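PDB 3D9Y: profilin from Schizosaccharomyces pombe, which binds monomeric actin, restraining or promoting its polymerization according to concentration, also binds PIP2, and is essential for cytokinesis in fission yeast. Local coordinates for residues G50-I62 / I70-K82. Sequence-based numbering, arbitrary orientation.
Sequences GFQDPPSMFGTGI and ITIRAEGRSIYGK
In the profilin fold, a central antiparallel sheet with helices on both faces, the end of helix 41-52 and the short helix 56-60 lie against the hairpin of strands 67-74 and 78-83. Where helix 41-52 ends, Phe51 packs on Ile79: Ile79 CD1 sits over the middle of the Phe51 ring, 3.6 Å from the centroid and 10° off the normal, a CH-pi contact, while Ser78 N lies at the ring's edge. Phe51 also touches Cys90 and Ala92 of the next strand. Replacing Phe51 with an alanine is likely to lose the CH-pi contact and open a gap between Ile79 CD1 and these two residues. On its other branch, Ile79 CG2 packs 3.6 Å from Ile62 CD1, which also lies against Gly81, where any CB would clash. Pro54 CG rests on the backbone of Glu75, and Ala74 CB fits among Pro54, Met57 and Phe58. A chi1 of -52° sets Thr71 OG1 beside the backbone N, facing helix 56-60, and leaves CG2 over one face of the Phe58 ring, 3.9 Å from the centroid. Thr71 OG1 donates to Met57 O at 2.8 Å, from above the carbonyl plane, and Gly61 N reaches the same oxygen from the opposite face.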
ATOM      1  N   GLY A  50      -4.164 -11.565  -0.951  1.00 19.64           N
ATOM      2  CA  GLY A  50      -5.359 -10.745  -1.165  1.00 19.29           C
ATOM      3  C   GLY A  50      -5.584 -10.304  -2.601  1.00 18.73           C
ATOM      4  O   GLY A  50      -6.706 -10.314  -3.091  1.00 17.85           O
ATOM      5  N   PHE A  51      -4.518  -9.906  -3.291  1.00 18.64           N
ATOM      6  CA  PHE A  51      -4.663  -9.467  -4.678  1.00 18.93           C
ATOM      7  C   PHE A  51      -5.097 -10.616  -5.594  1.00 19.07           C
ATOM      8  O   PHE A  51      -5.704 -10.384  -6.638  1.00 18.92           O
ATOM      9  CB  PHE A  51      -3.365  -8.827  -5.184  1.00 18.87           C
ATOM     10  CG  PHE A  51      -3.114  -7.471  -4.605  1.00 18.47           C
ATOM     11  CD1 PHE A  51      -3.842  -6.374  -5.046  1.00 20.09           C
ATOM     12  CD2 PHE A  51      -2.172  -7.289  -3.604  1.00 17.93           C
ATOM     13  CE1 PHE A  51      -3.617  -5.104  -4.504  1.00 19.17           C
ATOM     14  CE2 PHE A  51      -1.945  -6.008  -3.069  1.00 18.42           C
ATOM     15  CZ  PHE A  51      -2.673  -4.938  -3.512  1.00 18.34           C
ATOM     16  N   GLN A  52      -4.801 -11.846  -5.177  1.00 19.23           N
ATOM     17  CA  GLN A  52      -5.181 -13.048  -5.926  1.00 19.56           C
ATOM     18  C   GLN A  52      -6.650 -13.437  -5.699  1.00 19.39           C
ATOM     19  O   GLN A  52      -7.201 -14.223  -6.470  1.00 19.28           O
ATOM     20  CB  GLN A  52      -4.281 -14.232  -5.541  1.00 19.53           C
ATOM     21  CG  GLN A  52      -2.772 -13.967  -5.616  1.00 20.61           C
ATOM     22  CD  GLN A  52      -1.928 -15.068  -4.971  1.00 21.30           C
ATOM     23  OE1 GLN A  52      -0.718 -15.136  -5.189  1.00 25.11           O
ATOM     24  NE2 GLN A  52      -2.562 -15.932  -4.172  1.00 25.31           N
ATOM     25  N   ASP A  53      -7.266 -12.921  -4.627  1.00 19.47           N
ATOM     26  CA  ASP A  53      -8.697 -13.167  -4.329  1.00 19.05           C
ATOM     27  C   ASP A  53      -9.286 -11.940  -3.616  1.00 18.70           C
ATOM     28  O   ASP A  53      -9.545 -11.957  -2.404  1.00 18.70           O
ATOM     29  CB  ASP A  53      -8.872 -14.433  -3.493  1.00 19.85           C
ATOM     30  CG  ASP A  53     -10.338 -14.771  -3.217  1.00 20.64           C
ATOM     31  OD1 ASP A  53     -11.247 -14.163  -3.832  1.00 22.35           O
ATOM     32  OD2 ASP A  53     -10.584 -15.668  -2.385  1.00 24.13           O
ATOM     33  N   PRO A  54      -9.457 -10.846  -4.360  1.00 17.84           N
ATOM     34  CA  PRO A  54      -9.819  -9.583  -3.715  1.00 17.55           C
ATOM     35  C   PRO A  54     -11.082  -9.581  -2.829  1.00 17.48           C
ATOM     36  O   PRO A  54     -11.046  -8.971  -1.760  1.00 17.97           O
ATOM     37  CB  PRO A  54      -9.917  -8.616  -4.888  1.00 17.45           C
ATOM     38  CG  PRO A  54      -8.989  -9.201  -5.922  1.00 17.57           C
ATOM     39  CD  PRO A  54      -9.269 -10.674  -5.811  1.00 18.03           C
ATOM     40  N   PRO A  55     -12.178 -10.247  -3.244  1.00 17.24           N
ATOM     41  CA  PRO A  55     -13.366 -10.241  -2.375  1.00 16.70           C
ATOM     42  C   PRO A  55     -13.114 -10.746  -0.968  1.00 16.66           C
ATOM     43  O   PRO A  55     -13.774 -10.282  -0.044  1.00 16.67           O
ATOM     44  CB  PRO A  55     -14.365 -11.148  -3.119  1.00 16.68           C
ATOM     45  CG  PRO A  55     -13.954 -11.051  -4.530  1.00 17.04           C
ATOM     46  CD  PRO A  55     -12.445 -10.970  -4.494  1.00 17.23           C
ATOM     47  N   SER A  56     -12.159 -11.665  -0.805  1.00 16.51           N
ATOM     48  CA  SER A  56     -11.801 -12.209   0.510  1.00 16.81           C
ATOM     49  C   SER A  56     -11.334 -11.135   1.498  1.00 17.10           C
ATOM     50  O   SER A  56     -11.474 -11.298   2.712  1.00 17.63           O
ATOM     51  CB  SER A  56     -10.712 -13.275   0.364  1.00 17.07           C
ATOM     52  OG  SER A  56      -9.449 -12.675   0.159  1.00 17.48           O
ATOM     53  N   MET A  57     -10.787 -10.040   0.974  1.00 17.00           N
ATOM     54  CA  MET A  57     -10.250  -8.975   1.823  1.00 17.05           C
ATOM     55  C   MET A  57     -11.339  -8.261   2.604  1.00 17.14           C
ATOM     56  O   MET A  57     -11.072  -7.689   3.660  1.00 16.58           O
ATOM     57  CB  MET A  57      -9.445  -7.968   1.004  1.00 17.39           C
ATOM     58  CG  MET A  57      -8.201  -8.572   0.389  1.00 17.66           C
ATOM     59  SD  MET A  57      -7.009  -9.104   1.612  1.00 20.22           S
ATOM     60  CE  MET A  57      -6.534  -7.562   2.388  1.00 20.32           C
ATOM     61  N   PHE A  58     -12.576  -8.294   2.113  1.00 16.99           N
ATOM     62  CA  PHE A  58     -13.655  -7.667   2.882  1.00 17.11           C
ATOM     63  C   PHE A  58     -13.940  -8.386   4.202  1.00 17.77           C
ATOM     64  O   PHE A  58     -14.212  -7.736   5.219  1.00 18.27           O
ATOM     65  CB  PHE A  58     -14.905  -7.518   2.035  1.00 16.16           C
ATOM     66  CG  PHE A  58     -14.806  -6.414   1.042  1.00 15.08           C
ATOM     67  CD1 PHE A  58     -14.539  -6.667  -0.297  1.00 15.27           C
ATOM     68  CD2 PHE A  58     -14.931  -5.099   1.458  1.00 15.10           C
ATOM     69  CE1 PHE A  58     -14.438  -5.627  -1.203  1.00 15.90           C
ATOM     70  CE2 PHE A  58     -14.833  -4.061   0.563  1.00 15.18           C
ATOM     71  CZ  PHE A  58     -14.583  -4.322  -0.768  1.00 14.33           C
ATOM     72  N   GLY A  59     -13.858  -9.712   4.192  1.00 17.77           N
ATOM     73  CA  GLY A  59     -14.028 -10.495   5.393  1.00 17.92           C
ATOM     74  C   GLY A  59     -12.884 -10.403   6.379  1.00 18.09           C
ATOM     75  O   GLY A  59     -13.114 -10.380   7.587  1.00 18.93           O
ATOM     76  N   THR A  60     -11.654 -10.361   5.870  1.00 17.80           N
ATOM     77  CA  THR A  60     -10.460 -10.370   6.728  1.00 17.93           C
ATOM     78  C   THR A  60     -10.082  -8.979   7.209  1.00 17.66           C
ATOM     79  O   THR A  60      -9.521  -8.816   8.288  1.00 17.58           O
ATOM     80  CB  THR A  60      -9.243 -10.941   5.980  1.00 17.95           C
ATOM     81  OG1 THR A  60      -8.953 -10.126   4.836  1.00 18.42           O
ATOM     82  CG2 THR A  60      -9.512 -12.365   5.533  1.00 18.68           C
ATOM     83  N   GLY A  61     -10.393  -7.973   6.401  1.00 17.59           N
ATOM     84  CA  GLY A  61      -9.811  -6.652   6.583  1.00 17.75           C
ATOM     85  C   GLY A  61      -8.384  -6.655   6.081  1.00 17.71           C
ATOM     86  O   GLY A  61      -7.902  -7.658   5.553  1.00 17.60           O
ATOM     87  N   ILE A  62      -7.703  -5.530   6.263  1.00 17.94           N
ATOM     88  CA  ILE A  62      -6.330  -5.368   5.811  1.00 18.37           C
ATOM     89  C   ILE A  62      -5.453  -5.194   7.049  1.00 18.31           C
ATOM     90  O   ILE A  62      -5.597  -4.212   7.772  1.00 17.99           O
ATOM     91  CB  ILE A  62      -6.190  -4.123   4.903  1.00 18.68           C
ATOM     92  CG1 ILE A  62      -7.190  -4.180   3.736  1.00 18.68           C
ATOM     93  CG2 ILE A  62      -4.761  -4.008   4.388  1.00 18.51           C
ATOM     94  CD1 ILE A  62      -7.626  -2.827   3.247  1.00 19.31           C
ATOM     95  N   ILE A  70     -10.497  -1.431   7.942  1.00 13.57           N
ATOM     96  CA  ILE A  70     -11.730  -1.844   7.295  1.00 13.38           C
ATOM     97  C   ILE A  70     -11.562  -1.671   5.791  1.00 13.21           C
ATOM     98  O   ILE A  70     -11.255  -0.573   5.333  1.00 13.28           O
ATOM     99  CB  ILE A  70     -12.910  -0.978   7.772  1.00 13.09           C
ATOM    100  CG1 ILE A  70     -13.122  -1.159   9.280  1.00 13.17           C
ATOM    101  CG2 ILE A  70     -14.171  -1.300   6.984  1.00 13.18           C
ATOM    102  N   THR A  71     -11.762  -2.756   5.038  1.00 13.02           N
ATOM    103  CA  THR A  71     -11.613  -2.736   3.586  1.00 12.61           C
ATOM    104  C   THR A  71     -12.762  -1.942   2.937  1.00 12.52           C
ATOM    105  O   THR A  71     -13.943  -2.197   3.219  1.00 12.02           O
ATOM    106  CB  THR A  71     -11.589  -4.185   3.027  1.00 13.32           C
ATOM    107  OG1 THR A  71     -10.611  -4.971   3.732  1.00 13.45           O
ATOM    108  CG2 THR A  71     -11.284  -4.198   1.563  1.00 12.78           C
ATOM    109  N   ILE A  72     -12.421  -0.980   2.077  1.00 11.55           N
ATOM    110  CA  ILE A  72     -13.431  -0.201   1.349  1.00 12.39           C
ATOM    111  C   ILE A  72     -13.372  -0.402  -0.170  1.00 12.09           C
ATOM    112  O   ILE A  72     -14.336  -0.115  -0.884  1.00 11.15           O
ATOM    113  CB  ILE A  72     -13.375   1.307   1.703  1.00 11.97           C
ATOM    114  CG1 ILE A  72     -12.029   1.918   1.303  1.00 12.88           C
ATOM    115  CG2 ILE A  72     -13.696   1.501   3.200  1.00 13.13           C
ATOM    116  CD1 ILE A  72     -11.989   3.406   1.314  1.00 14.27           C
ATOM    117  N   ARG A  73     -12.238  -0.904  -0.652  1.00 12.26           N
ATOM    118  CA  ARG A  73     -12.091  -1.300  -2.043  1.00 12.58           C
ATOM    119  C   ARG A  73     -11.154  -2.489  -2.114  1.00 12.94           C
ATOM    120  O   ARG A  73     -10.123  -2.516  -1.434  1.00 12.53           O
ATOM    121  CB  ARG A  73     -11.540  -0.149  -2.883  1.00 12.76           C
ATOM    122  CG  ARG A  73     -11.275  -0.526  -4.341  1.00 13.24           C
ATOM    123  CD  ARG A  73     -11.034   0.709  -5.199  1.00 14.07           C
ATOM    124  NE  ARG A  73     -12.228   1.539  -5.322  1.00 15.84           N
ATOM    125  CZ  ARG A  73     -13.285   1.258  -6.088  1.00 16.68           C
ATOM    126  NH1 ARG A  73     -13.326   0.148  -6.818  1.00 18.53           N
ATOM    127  NH2 ARG A  73     -14.320   2.086  -6.113  1.00 16.91           N
ATOM    128  N   ALA A  74     -11.528  -3.482  -2.919  1.00 12.68           N
ATOM    129  CA  ALA A  74     -10.634  -4.605  -3.210  1.00 12.84           C
ATOM    130  C   ALA A  74     -10.896  -5.150  -4.619  1.00 13.07           C
ATOM    131  O   ALA A  74     -11.968  -5.693  -4.907  1.00 10.61           O
ATOM    132  CB  ALA A  74     -10.782  -5.685  -2.163  1.00 12.77           C
ATOM    133  N   GLU A  75      -9.912  -4.953  -5.496  1.00 13.87           N
ATOM    134  CA  GLU A  75      -9.919  -5.490  -6.847  1.00 15.44           C
ATOM    135  C   GLU A  75      -8.497  -6.021  -7.136  1.00 15.48           C
ATOM    136  O   GLU A  75      -7.613  -5.992  -6.251  1.00 16.07           O
ATOM    137  CB  GLU A  75     -10.303  -4.411  -7.882  1.00 16.73           C
ATOM    138  CG  GLU A  75     -11.106  -3.225  -7.367  1.00 17.94           C
ATOM    139  CD  GLU A  75     -11.071  -2.019  -8.288  1.00 18.99           C
ATOM    140  OE1 GLU A  75      -9.998  -1.379  -8.431  1.00 22.70           O
ATOM    141  OE2 GLU A  75     -12.126  -1.685  -8.865  1.00 24.19           O
ATOM    142  N   GLY A  76      -8.271  -6.473  -8.361  1.00 15.04           N
ATOM    143  CA  GLY A  76      -7.015  -7.137  -8.717  1.00 14.91           C
ATOM    144  C   GLY A  76      -5.765  -6.294  -8.609  1.00 14.46           C
ATOM    145  O   GLY A  76      -4.647  -6.832  -8.547  1.00 16.10           O
ATOM    146  N   ARG A  77      -5.921  -4.978  -8.652  1.00 13.78           N
ATOM    147  CA  ARG A  77      -4.783  -4.063  -8.603  1.00 13.52           C
ATOM    148  C   ARG A  77      -4.776  -3.137  -7.378  1.00 12.39           C
ATOM    149  O   ARG A  77      -3.736  -2.595  -7.015  1.00 11.52           O
ATOM    150  CB  ARG A  77      -4.774  -3.206  -9.876  1.00 14.25           C
ATOM    151  CG  ARG A  77      -4.103  -1.867  -9.688  1.00 14.85           C
ATOM    152  CD  ARG A  77      -3.997  -1.063 -10.931  1.00 16.37           C
ATOM    153  NE  ARG A  77      -2.725  -0.356 -10.933  1.00 18.19           N
ATOM    154  CZ  ARG A  77      -1.611  -0.819 -11.499  1.00 19.76           C
ATOM    155  NH1 ARG A  77      -1.578  -2.012 -12.091  1.00 20.91           N
ATOM    156  NH2 ARG A  77      -0.511  -0.090 -11.454  1.00 20.18           N
ATOM    157  N   SER A  78      -5.926  -2.967  -6.741  1.00 11.51           N
ATOM    158  CA  SER A  78      -6.104  -1.932  -5.720  1.00 11.28           C
ATOM    159  C   SER A  78      -6.861  -2.488  -4.510  1.00 11.18           C
ATOM    160  O   SER A  78      -7.928  -3.089  -4.676  1.00 10.80           O
ATOM    161  CB  SER A  78      -6.885  -0.758  -6.324  1.00 11.38           C
ATOM    162  OG  SER A  78      -6.237  -0.224  -7.465  1.00 10.77           O
ATOM    163  N   ILE A  79      -6.277  -2.325  -3.319  1.00 10.83           N
ATOM    164  CA  ILE A  79      -6.901  -2.689  -2.030  1.00 10.92           C
ATOM    165  C   ILE A  79      -6.767  -1.483  -1.105  1.00 10.98           C
ATOM    166  O   ILE A  79      -5.656  -1.068  -0.795  1.00 11.19           O
ATOM    167  CB  ILE A  79      -6.218  -3.904  -1.395  1.00 11.63           C
ATOM    168  CG1 ILE A  79      -6.483  -5.153  -2.243  1.00 10.72           C
ATOM    169  CG2 ILE A  79      -6.722  -4.122   0.060  1.00 12.32           C
ATOM    170  CD1 ILE A  79      -5.681  -6.361  -1.855  1.00 10.84           C
ATOM    171  N   TYR A  80      -7.896  -0.889  -0.735  1.00 10.97           N
ATOM    172  CA  TYR A  80      -7.915   0.334   0.070  1.00 11.22           C
ATOM    173  C   TYR A  80      -8.641   0.034   1.377  1.00 11.46           C
ATOM    174  O   TYR A  80      -9.622  -0.706   1.389  1.00 11.49           O
ATOM    175  CB  TYR A  80      -8.686   1.471  -0.584  1.00 10.87           C
ATOM    176  CG  TYR A  80      -8.264   1.952  -1.960  1.00  9.87           C
ATOM    177  CD1 TYR A  80      -7.069   1.551  -2.563  1.00 10.02           C
ATOM    178  CD2 TYR A  80      -9.082   2.822  -2.658  1.00 11.11           C
ATOM    179  CE1 TYR A  80      -6.703   2.016  -3.839  1.00 10.28           C
ATOM    180  CE2 TYR A  80      -8.738   3.287  -3.928  1.00 10.64           C
ATOM    181  CZ  TYR A  80      -7.543   2.883  -4.514  1.00 10.14           C
ATOM    182  OH  TYR A  80      -7.204   3.348  -5.765  1.00 10.55           O
ATOM    183  N   GLY A  81      -8.191   0.656   2.455  1.00 11.81           N
ATOM    184  CA  GLY A  81      -8.846   0.501   3.755  1.00 12.37           C
ATOM    185  C   GLY A  81      -8.939   1.806   4.517  1.00 12.87           C
ATOM    186  O   GLY A  81      -8.276   2.803   4.175  1.00 12.69           O
ATOM    187  N   LYS A  82      -9.766   1.796   5.559  1.00 13.22           N
ATOM    188  CA  LYS A  82      -9.911   2.950   6.422  1.00 14.04           C
ATOM    189  C   LYS A  82      -9.941   2.512   7.885  1.00 13.87           C
ATOM    190  O   LYS A  82     -10.350   1.395   8.204  1.00 13.06           O
ATOM    191  CB  LYS A  82     -11.174   3.750   6.070  1.00 14.64           C
ATOM    192  CG  LYS A  82     -12.479   3.082   6.373  1.00 16.39           C
ATOM    193  CD  LYS A  82     -13.675   4.020   6.102  1.00 16.48           C
ATOM    194  CE  LYS A  82     -14.931   3.543   6.795  1.00 18.24           C
ATOM    195  NZ  LYS A  82     -16.179   4.127   6.215  1.00 18.49           N
TER
HETATM  196  O   HOH W   1     -13.087  -5.328   6.079  1.00 23.96           O